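Local coordinates for D-isomer specific 2-hydroxyacid dehydrogenase family protein (Aeromonas salmonicida subsp. salmonicida, PDB 3HG7) that probably acts as an NAD-dependent oxidoreductase of the D-isomer specific 2-hydroxyacid dehydrogenase family, at residues 77-80 with 81-84; 260-263 with 264-268. The protein carries 1 engineered substitution. All blocks are in the same frame, centred on the assembly; numbering follows the deposited sequence.

Contact 1: 77-80 with 81-84; sequences GVDV and LLDA
V78 and L81 meet on the buried side of a short 3-10 turn. The backbone N of L81 donates to V78 O at 2.8 Å, and, one residue further on, L82 N repeats the pattern to D79 O at 3.1 Å. L81 folds back over the first of these bonds: its CB sits 3.4 Å from V78 O, and its CD1 reaches V78 CB at 4.2 Å. P55 and L92 pack against both side chains, F71 and L62 against L81, so that this half is tightly enclosed.

The side of D79 and V80 is looser and more open to solvent. V80, more exposed, crosses L81 obliquely, CG2 lying 4.1 Å from L81 CG. L82 CG lies anti to its own carbonyl carbon (chi1 -46°), which swings the branch back along the turn and leaves CD1 3.8 Å from D79 OD2, a van der Waals contact of a methyl with a carboxylate oxygen; I310 and F312 also lie against L82. The other carboxylate oxygen of D79 forms a salt bridge with R231. D83, whose CB rests 3.6 Å from V80 O, is held by charge rather than by packing: D83 OD2 forms salt bridges with both R85 and K59. K59 also bonds V80 O. Successive i to i+3 backbone bonds of this kind define a 3-10 turn, set here in the connection between parallel strands 70-73 and 91-93 of the five-stranded sheet.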
loop_
_atom_site.group_PDB
_atom_site.type_symbol
_atom_site.label_atom_id
_atom_site.label_comp_id
_atom_site.label_asym_id
_atom_site.label_seq_id
_atom_site.Cartn_x
_atom_site.Cartn_y
_atom_site.Cartn_z
ATOM N N GLY A 77 2.604 -6.646 -0.391
ATOM C CA GLY A 77 2.577 -7.111 -1.780
ATOM C C GLY A 77 3.505 -8.305 -1.988
ATOM O O GLY A 77 4.686 -8.226 -1.657
ATOM N N VAL A 78 2.989 -9.384 -2.566
ATOM C CA VAL A 78 3.774 -10.631 -2.724
ATOM C C VAL A 78 3.667 -11.133 -4.151
ATOM O O VAL A 78 4.013 -12.269 -4.443
ATOM C CB VAL A 78 3.346 -11.771 -1.730
ATOM C CG1 VAL A 78 3.680 -11.392 -0.277
ATOM C CG2 VAL A 78 1.850 -12.146 -1.905
ATOM N N ASP A 79 3.180 -10.277 -5.058
ATOM C CA ASP A 79 2.942 -10.734 -6.426
ATOM C C ASP A 79 4.106 -11.394 -7.116
ATOM O O ASP A 79 3.915 -12.301 -7.920
ATOM C CB ASP A 79 2.357 -9.623 -7.296
ATOM C CG ASP A 79 0.920 -9.380 -6.990
ATOM O OD1 ASP A 79 0.646 -8.680 -5.994
ATOM O OD2 ASP A 79 0.063 -9.915 -7.729
ATOM N N VAL A 80 5.324 -10.982 -6.797
ATOM C CA VAL A 80 6.478 -11.585 -7.440
ATOM C C VAL A 80 6.639 -13.072 -7.077
ATOM O O VAL A 80 7.325 -13.811 -7.774
ATOM C CB VAL A 80 7.782 -10.794 -7.167
ATOM C CG1 VAL A 80 7.657 -9.334 -7.691
ATOM C CG2 VAL A 80 8.158 -10.841 -5.672
ATOM N N LEU A 81 5.981 -13.496 -5.998
ATOM C CA LEU A 81 6.041 -14.889 -5.530
ATOM C C LEU A 81 4.921 -15.777 -6.092
ATOM O O LEU A 81 4.907 -16.993 -5.858
ATOM C CB LEU A 81 6.060 -14.937 -3.996
ATOM C CG LEU A 81 7.096 -14.060 -3.279
ATOM C CD1 LEU A 81 6.837 -14.082 -1.787
ATOM C CD2 LEU A 81 8.522 -14.554 -3.579
ATOM N N LEU A 82 3.998 -15.172 -6.844
ATOM C CA LEU A 82 2.905 -15.915 -7.466
ATOM C C LEU A 82 3.274 -16.336 -8.886
ATOM O O LEU A 82 2.493 -17.005 -9.576
ATOM C CB LEU A 82 1.611 -15.091 -7.474
ATOM C CG LEU A 82 1.204 -14.369 -6.185
ATOM C CD1 LEU A 82 -0.029 -13.529 -6.435
ATOM C CD2 LEU A 82 0.993 -15.317 -5.010
ATOM N N ASP A 83 4.466 -15.926 -9.311
ATOM C CA ASP A 83 5.044 -16.333 -10.580
ATOM C C ASP A 83 4.945 -17.853 -10.712
ATOM O O ASP A 83 5.308 -18.592 -9.787
ATOM C CB ASP A 83 6.504 -15.855 -10.628
ATOM C CG ASP A 83 7.168 -16.055 -11.984
ATOM O OD1 ASP A 83 6.732 -16.909 -12.784
ATOM O OD2 ASP A 83 8.174 -15.355 -12.238
ATOM N N ALA A 84 4.425 -18.303 -11.855
ATOM C CA ALA A 84 4.236 -19.723 -12.143
ATOM C C ALA A 84 5.542 -20.523 -12.100
ATOM O O ALA A 84 5.527 -21.738 -11.912
ATOM C CB ALA A 84 3.549 -19.901 -13.497
#

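Contact 2: 260-263 with 264-268; sequences EPLP and ADSPL
P263 O is gripped by two donors: S266 N at 2.9 Å, nearly straight at 169°, and the indole NE1 of W269 beyond the segment. The first bond closes a type I beta turn from P263 to S266, within the loop that joins strands 251-254 and 274-276 of the NAD-binding domain. A264 and D265 occupy the exposed corner of the turn, where D265 CB passes P263 CB at 4.0 Å.

S266 also opens an ST turn, in which S266 OG accepts a bond from L268 N at 3.2 Å. The hydroxyl is set for this by a chi1 of -177°, which holds OG anti to the S266 backbone N and beside the carbonyl carbon. L262 packs over the ST turn, CD1 3.6 Å from S266 OG and CG 3.7 Å from S266 CB, and F257, W269 and I276 also touch L262. L268 comes in beside it from the end of segment 264-268, backed by L241 and L274, and the two leucines meet methyl to methyl, L262 CD1 to L268 CD1 at 4.1 Å.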
loop_
_atom_site.group_PDB
_atom_site.type_symbol
_atom_site.label_atom_id
_atom_site.label_comp_id
_atom_site.label_asym_id
_atom_site.label_seq_id
_atom_site.Cartn_x
_atom_site.Cartn_y
_atom_site.Cartn_z
ATOM N N GLU A 260 7.710 0.093 -11.262
ATOM C CA GLU A 260 8.556 0.657 -10.186
ATOM C C GLU A 260 9.920 -0.016 -9.994
ATOM O O GLU A 260 10.030 -1.244 -10.093
ATOM C CB GLU A 260 7.819 0.773 -8.851
ATOM C CG GLU A 260 6.653 -0.139 -8.665
ATOM C CD GLU A 260 5.773 0.303 -7.516
ATOM O OE1 GLU A 260 4.695 0.898 -7.759
ATOM O OE2 GLU A 260 6.167 0.051 -6.363
ATOM N N PRO A 261 10.963 0.788 -9.712
ATOM C CA PRO A 261 10.871 2.245 -9.603
ATOM C C PRO A 261 10.353 2.888 -10.894
ATOM O O PRO A 261 10.593 2.364 -11.996
ATOM C CB PRO A 261 12.313 2.684 -9.323
ATOM C CG PRO A 261 13.161 1.468 -9.485
ATOM C CD PRO A 261 12.276 0.290 -9.285
ATOM N N LEU A 262 9.642 4.001 -10.756
ATOM C CA LEU A 262 9.171 4.733 -11.922
ATOM C C LEU A 262 10.397 5.142 -12.731
ATOM O O LEU A 262 11.272 5.829 -12.209
ATOM C CB LEU A 262 8.348 5.952 -11.494
ATOM C CG LEU A 262 7.644 6.738 -12.597
ATOM C CD1 LEU A 262 6.535 5.902 -13.227
ATOM C CD2 LEU A 262 7.092 8.050 -12.029
ATOM N N PRO A 263 10.488 4.685 -14.004
ATOM C CA PRO A 263 11.655 5.009 -14.841
ATOM C C PRO A 263 11.887 6.507 -14.877
ATOM O O PRO A 263 10.920 7.281 -14.952
ATOM C CB PRO A 263 11.246 4.529 -16.240
ATOM C CG PRO A 263 10.176 3.523 -16.013
ATOM C CD PRO A 263 9.469 3.915 -14.742
ATOM N N ALA A 264 13.151 6.919 -14.832
ATOM C CA ALA A 264 13.487 8.338 -14.917
ATOM C C ALA A 264 12.954 8.957 -16.227
ATOM O O ALA A 264 12.897 10.180 -16.367
ATOM C CB ALA A 264 14.998 8.523 -14.793
ATOM N N ASP A 265 12.564 8.077 -17.155
ATOM C CA ASP A 265 11.965 8.387 -18.459
ATOM C C ASP A 265 10.553 8.930 -18.372
ATOM O O ASP A 265 10.138 9.706 -19.231
ATOM C CB ASP A 265 11.865 7.099 -19.302
ATOM C CG ASP A 265 13.182 6.679 -19.916
ATOM O OD1 ASP A 265 13.380 5.452 -20.083
ATOM O OD2 ASP A 265 14.010 7.557 -20.248
ATOM N N SER A 266 9.806 8.486 -17.362
ATOM C CA SER A 266 8.355 8.679 -17.308
ATOM C C SER A 266 7.920 10.134 -17.461
ATOM O O SER A 266 8.466 11.018 -16.796
ATOM C CB SER A 266 7.792 8.086 -16.020
ATOM O OG SER A 266 6.380 8.193 -15.981
ATOM N N PRO A 267 6.936 10.387 -18.349
ATOM C CA PRO A 267 6.383 11.728 -18.524
ATOM C C PRO A 267 5.649 12.187 -17.269
ATOM O O PRO A 267 5.399 13.383 -17.101
ATOM C CB PRO A 267 5.385 11.554 -19.674
ATOM C CG PRO A 267 5.783 10.273 -20.353
ATOM C CD PRO A 267 6.314 9.411 -19.261
ATOM N N LEU A 268 5.322 11.227 -16.404
ATOM C CA LEU A 268 4.665 11.485 -15.131
ATOM C C LEU A 268 5.436 12.483 -14.261
ATOM O O LEU A 268 4.847 13.418 -13.724
ATOM C CB LEU A 268 4.420 10.170 -14.373
ATOM C CG LEU A 268 3.509 9.137 -15.051
ATOM C CD1 LEU A 268 3.183 8.017 -14.104
ATOM C CD2 LEU A 268 2.221 9.776 -15.573
#

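From the N terminus, the chain first runs through the five-stranded parallel sheet, where contact 1 forms a tight turn between strands 70-73 and 91-93 and brings this connection against P55 of helix 55-58. It then enters the seven-stranded parallel sheet of the NAD-binding domain. Contact 2 comes late there, shaping the excursion between strands 251-254 and 274-276 and seating it against helix 237-245. The two are in series, contact 1 closing before contact 2 opens, and they neither nest nor cross. Their centres lie 22 Å apart and their nearest atoms about 9 Å, without touching; each lies in a loop of a different sheet.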